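Local coordinates for fasciclin I (Drosophila melanogaster, PDB 1O70), which serves as a neural cell adhesion molecule, seen here as the pair formed by its third and fourth FAS1 domains, at residues Met244-Ser256 against Ser267-Ile279. Residues are numbered along the deposited sequence; the frame is centred on the assembly and turned at random.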
loop_
_atom_site.group_PDB
_atom_site.type_symbol
_atom_site.label_atom_id
_atom_site.label_comp_id
_atom_site.label_asym_id
_atom_site.label_seq_id
_atom_site.Cartn_x
_atom_site.Cartn_y
_atom_site.Cartn_z
ATOM N N MET A 244 -4.204 9.985 2.317
ATOM C CA MET A 244 -4.581 10.050 3.708
ATOM C C MET A 244 -4.236 11.453 4.227
ATOM O O MET A 244 -4.938 11.995 5.078
ATOM C CB MET A 244 -3.861 8.944 4.487
ATOM C CG MET A 244 -4.578 8.466 5.725
ATOM S SD MET A 244 -6.313 8.075 5.521
ATOM C CE MET A 244 -6.276 6.429 4.961
ATOM N N LYS A 245 -3.181 12.052 3.680
ATOM C CA LYS A 245 -2.763 13.393 4.089
ATOM C C LYS A 245 -3.773 14.433 3.621
ATOM O O LYS A 245 -3.863 15.518 4.195
ATOM C CB LYS A 245 -1.383 13.718 3.516
ATOM C CG LYS A 245 -0.573 14.685 4.349
ATOM C CD LYS A 245 0.823 14.836 3.784
ATOM C CE LYS A 245 1.658 15.798 4.619
ATOM N NZ LYS A 245 2.982 16.092 3.987
ATOM N N ASP A 246 -4.530 14.111 2.574
ATOM C CA ASP A 246 -5.546 15.038 2.081
ATOM C C ASP A 246 -6.728 15.007 3.037
ATOM O O ASP A 246 -7.217 16.048 3.464
ATOM C CB ASP A 246 -6.049 14.656 0.682
ATOM C CG ASP A 246 -4.998 14.836 -0.400
ATOM O OD1 ASP A 246 -4.073 15.663 -0.227
ATOM O OD2 ASP A 246 -5.117 14.162 -1.446
ATOM N N LEU A 247 -7.175 13.804 3.377
ATOM C CA LEU A 247 -8.311 13.643 4.273
ATOM C C LEU A 247 -8.058 14.350 5.602
ATOM O O LEU A 247 -8.971 14.927 6.191
ATOM C CB LEU A 247 -8.583 12.157 4.508
ATOM C CG LEU A 247 -8.704 11.337 3.221
ATOM C CD1 LEU A 247 -8.911 9.875 3.566
ATOM C CD2 LEU A 247 -9.860 11.861 2.374
ATOM N N VAL A 248 -6.812 14.306 6.066
ATOM C CA VAL A 248 -6.440 14.951 7.322
ATOM C C VAL A 248 -6.595 16.467 7.194
ATOM O O VAL A 248 -7.216 17.109 8.042
ATOM C CB VAL A 248 -4.977 14.619 7.719
ATOM C CG1 VAL A 248 -4.558 15.444 8.925
ATOM C CG2 VAL A 248 -4.853 13.143 8.037
ATOM N N LYS A 249 -6.038 17.029 6.124
ATOM C CA LYS A 249 -6.115 18.466 5.885
ATOM C C LYS A 249 -7.564 18.926 5.730
ATOM O O LYS A 249 -7.946 19.973 6.252
ATOM C CB LYS A 249 -5.318 18.834 4.633
ATOM C CG LYS A 249 -5.332 20.309 4.290
ATOM C CD LYS A 249 -4.528 20.569 3.024
ATOM C CE LYS A 249 -4.496 22.052 2.680
ATOM N NZ LYS A 249 -3.787 22.316 1.395
ATOM N N PHE A 250 -8.368 18.149 5.011
ATOM C CA PHE A 250 -9.766 18.498 4.825
ATOM C C PHE A 250 -10.486 18.483 6.164
ATOM O O PHE A 250 -11.063 19.481 6.565
ATOM C CB PHE A 250 -10.465 17.515 3.878
ATOM C CG PHE A 250 -10.160 17.731 2.418
ATOM C CD1 PHE A 250 -8.845 17.815 1.967
ATOM C CD2 PHE A 250 -11.194 17.805 1.485
ATOM C CE1 PHE A 250 -8.562 17.964 0.610
ATOM C CE2 PHE A 250 -10.923 17.954 0.126
ATOM C CZ PHE A 250 -9.605 18.034 -0.311
ATOM N N SER A 251 -10.440 17.358 6.869
ATOM C CA SER A 251 -11.140 17.266 8.144
ATOM C C SER A 251 -10.562 18.208 9.192
ATOM O O SER A 251 -11.127 18.375 10.270
ATOM C CB SER A 251 -11.135 15.823 8.671
ATOM O OG SER A 251 -9.912 15.485 9.282
ATOM N N GLN A 252 -9.439 18.835 8.874
ATOM C CA GLN A 252 -8.801 19.754 9.803
ATOM C C GLN A 252 -9.267 21.187 9.551
ATOM O O GLN A 252 -9.666 21.889 10.478
ATOM C CB GLN A 252 -7.296 19.657 9.634
ATOM C CG GLN A 252 -6.519 19.969 10.869
ATOM C CD GLN A 252 -5.129 19.389 10.792
ATOM O OE1 GLN A 252 -4.349 19.734 9.901
ATOM N NE2 GLN A 252 -4.811 18.486 11.719
ATOM N N GLU A 253 -9.207 21.615 8.290
ATOM C CA GLU A 253 -9.638 22.957 7.910
ATOM C C GLU A 253 -11.153 23.054 8.062
ATOM O O GLU A 253 -11.671 24.035 8.589
ATOM C CB GLU A 253 -9.246 23.263 6.459
ATOM C CG GLU A 253 -7.747 23.243 6.182
ATOM C CD GLU A 253 -7.434 23.462 4.713
ATOM O OE1 GLU A 253 -8.053 22.780 3.865
ATOM O OE2 GLU A 253 -6.562 24.304 4.400
ATOM N N SER A 254 -11.862 22.033 7.596
ATOM C CA SER A 254 -13.314 22.005 7.702
ATOM C C SER A 254 -13.639 21.085 8.869
ATOM O O SER A 254 -12.735 20.617 9.563
ATOM C CB SER A 254 -13.943 21.439 6.429
ATOM O OG SER A 254 -14.008 20.024 6.488
ATOM N N GLY A 255 -14.922 20.820 9.085
ATOM C CA GLY A 255 -15.308 19.945 10.178
ATOM C C GLY A 255 -14.838 18.524 9.921
ATOM O O GLY A 255 -13.855 18.057 10.502
ATOM N N SER A 256 -15.554 17.834 9.041
ATOM C CA SER A 256 -15.220 16.463 8.680
ATOM C C SER A 256 -14.965 16.398 7.173
ATOM O O SER A 256 -14.823 17.428 6.518
ATOM C CB SER A 256 -16.368 15.519 9.068
ATOM O OG SER A 256 -17.562 15.809 8.356
ATOM N N SER A 267 -19.203 10.211 4.842
ATOM C CA SER A 267 -18.835 11.268 5.767
ATOM C C SER A 267 -17.971 10.642 6.853
ATOM O O SER A 267 -18.434 9.816 7.638
ATOM C CB SER A 267 -20.093 11.889 6.379
ATOM O OG SER A 267 -19.829 13.186 6.887
ATOM N N ILE A 268 -16.705 11.022 6.880
ATOM C CA ILE A 268 -15.795 10.491 7.871
ATOM C C ILE A 268 -14.904 11.612 8.346
ATOM O O ILE A 268 -14.998 12.739 7.865
ATOM C CB ILE A 268 -14.890 9.400 7.273
ATOM C CG1 ILE A 268 -14.095 9.990 6.104
ATOM C CG2 ILE A 268 -15.721 8.205 6.840
ATOM C CD1 ILE A 268 -13.078 9.054 5.512
ATOM N N ARG A 269 -14.035 11.298 9.296
ATOM C CA ARG A 269 -13.097 12.277 9.802
ATOM C C ARG A 269 -11.793 11.522 9.990
ATOM O O ARG A 269 -11.798 10.401 10.494
ATOM C CB ARG A 269 -13.585 12.842 11.125
ATOM C CG ARG A 269 -12.792 14.034 11.564
ATOM C CD ARG A 269 -13.083 14.382 12.996
ATOM N NE ARG A 269 -12.139 15.384 13.467
ATOM C CZ ARG A 269 -12.007 15.743 14.738
ATOM N NH1 ARG A 269 -12.764 15.175 15.674
ATOM N NH2 ARG A 269 -11.124 16.677 15.077
ATOM N N VAL A 270 -10.683 12.118 9.569
ATOM C CA VAL A 270 -9.379 11.467 9.683
ATOM C C VAL A 270 -8.427 12.243 10.587
ATOM O O VAL A 270 -8.350 13.465 10.495
ATOM C CB VAL A 270 -8.715 11.317 8.293
ATOM C CG1 VAL A 270 -7.410 10.540 8.423
ATOM C CG2 VAL A 270 -9.664 10.625 7.326
ATOM N N GLU A 271 -7.695 11.537 11.449
ATOM C CA GLU A 271 -6.758 12.193 12.362
ATOM C C GLU A 271 -5.404 11.488 12.433
ATOM O O GLU A 271 -5.282 10.330 12.043
ATOM C CB GLU A 271 -7.347 12.249 13.775
ATOM C CG GLU A 271 -8.765 12.788 13.841
ATOM C CD GLU A 271 -9.370 12.686 15.233
ATOM O OE1 GLU A 271 -8.971 11.772 16.000
ATOM O OE2 GLU A 271 -10.264 13.503 15.553
ATOM N N GLU A 272 -4.390 12.201 12.917
ATOM C CA GLU A 272 -3.061 11.628 13.081
ATOM C C GLU A 272 -2.987 11.140 14.519
ATOM O O GLU A 272 -3.469 11.812 15.436
ATOM C CB GLU A 272 -1.987 12.637 12.669
ATOM C CG GLU A 272 -2.086 13.093 11.222
ATOM C CD GLU A 272 -1.007 14.091 10.851
ATOM O OE1 GLU A 272 -0.182 14.427 11.727
ATOM O OE2 GLU A 272 -0.988 14.538 9.685
ATOM N N GLU A 273 -2.394 9.970 14.716
ATOM C CA GLU A 273 -2.271 9.403 16.045
ATOM C C GLU A 273 -1.033 8.535 16.143
ATOM O O GLU A 273 -1.002 7.423 15.623
ATOM C CB GLU A 273 -3.507 8.571 16.373
ATOM C CG GLU A 273 -4.360 9.153 17.472
ATOM C CD GLU A 273 -5.707 8.472 17.589
ATOM O OE1 GLU A 273 -5.732 7.223 17.688
ATOM O OE2 GLU A 273 -6.734 9.191 17.585
ATOM N N ALA A 274 -0.005 9.046 16.806
ATOM C CA ALA A 274 1.229 8.290 16.973
ATOM C C ALA A 274 1.752 7.734 15.649
ATOM O O ALA A 274 2.048 6.543 15.548
ATOM C CB ALA A 274 1.004 7.147 17.963
ATOM N N GLY A 275 1.850 8.589 14.635
ATOM C CA GLY A 275 2.369 8.154 13.348
ATOM C C GLY A 275 1.383 7.511 12.390
ATOM O O GLY A 275 1.566 7.567 11.168
ATOM N N ARG A 276 0.342 6.893 12.933
ATOM C CA ARG A 276 -0.665 6.238 12.105
ATOM C C ARG A 276 -1.821 7.206 11.844
ATOM O O ARG A 276 -1.942 8.242 12.502
ATOM C CB ARG A 276 -1.209 4.997 12.816
ATOM C CG ARG A 276 -2.357 5.318 13.742
ATOM C CD ARG A 276 -2.639 4.228 14.752
ATOM N NE ARG A 276 -3.616 4.708 15.730
ATOM C CZ ARG A 276 -3.775 4.196 16.947
ATOM N NH1 ARG A 276 -3.015 3.178 17.344
ATOM N NH2 ARG A 276 -4.691 4.707 17.765
ATOM N N TYR A 277 -2.659 6.867 10.870
ATOM C CA TYR A 277 -3.835 7.673 10.547
ATOM C C TYR A 277 -5.044 6.927 11.091
ATOM O O TYR A 277 -5.055 5.699 11.083
ATOM C CB TYR A 277 -3.990 7.854 9.032
ATOM C CG TYR A 277 -2.935 8.718 8.395
ATOM C CD1 TYR A 277 -1.749 8.168 7.912
ATOM C CD2 TYR A 277 -3.117 10.091 8.282
ATOM C CE1 TYR A 277 -0.768 8.974 7.330
ATOM C CE2 TYR A 277 -2.146 10.901 7.706
ATOM C CZ TYR A 277 -0.976 10.342 7.234
ATOM O OH TYR A 277 -0.006 11.152 6.680
ATOM N N VAL A 278 -6.053 7.654 11.565
ATOM C CA VAL A 278 -7.252 7.014 12.106
ATOM C C VAL A 278 -8.512 7.546 11.426
ATOM O O VAL A 278 -8.616 8.736 11.108
ATOM C CB VAL A 278 -7.413 7.254 13.631
ATOM C CG1 VAL A 278 -8.377 6.240 14.214
ATOM C CG2 VAL A 278 -6.077 7.168 14.319
ATOM N N ILE A 279 -9.469 6.653 11.216
ATOM C CA ILE A 279 -10.728 7.007 10.586
ATOM C C ILE A 279 -11.875 6.942 11.580
ATOM O O ILE A 279 -12.090 5.929 12.255
ATOM C CB ILE A 279 -11.050 6.068 9.399
ATOM C CG1 ILE A 279 -10.130 6.397 8.220
ATOM C CG2 ILE A 279 -12.515 6.197 9.014
ATOM C CD1 ILE A 279 -10.305 5.500 7.030
#
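The Y277 ring takes M244 over one face and V248 at its edge. M244 CG sits over that face, offset toward the rim, in a CH-pi contact, and M244 SD lies obliquely 5.1 Å from the ring centroid as a Met-aromatic contact. The model brings M244 CG too near the ring, so the exact fit is doubtful. V248 CG2 meets the edge in the ring plane, 3.5 Å from Y277 CD2. A leucine in place of Y277 would probably take the aromatic face from M244 and open a gap beside V248 CG2. On the R269 guanidinium, E271 OE2 lies over the centre of one face, 3.0 Å from NH1; no N-H points at it, so only the charges pair.

The bend at chi2 (49°) turns M244 SD away from the tyrosine ring and toward V270 CG1, at 4.0 Å. V270 splits its two methyls: CG1 also reaches V248 CG2, while CG2 packs 3.4 Å from L247 CB. The fourth FAS1 domain here lays helix 244-253 across a beta hairpin, strands 265-273 and 276-281, closed by a type I' turn from E273 to R276. The helix axis crosses strand 267-273 at 106°, with the axes 6.9 Å apart. Strand 257-260 follows the helix and borders the hairpin as an edge strand; L247 also packs on V257 and L259.

Further along the helix, S251 OG approaches V270 O at 2.8 Å in a weak hydrogen bond, with the carbonyls of L247 and V248 as alternative acceptors. S251 CB rests against the aliphatic CG of R269. Past the helix end, S256 CB touches I268 O at 3.3 Å.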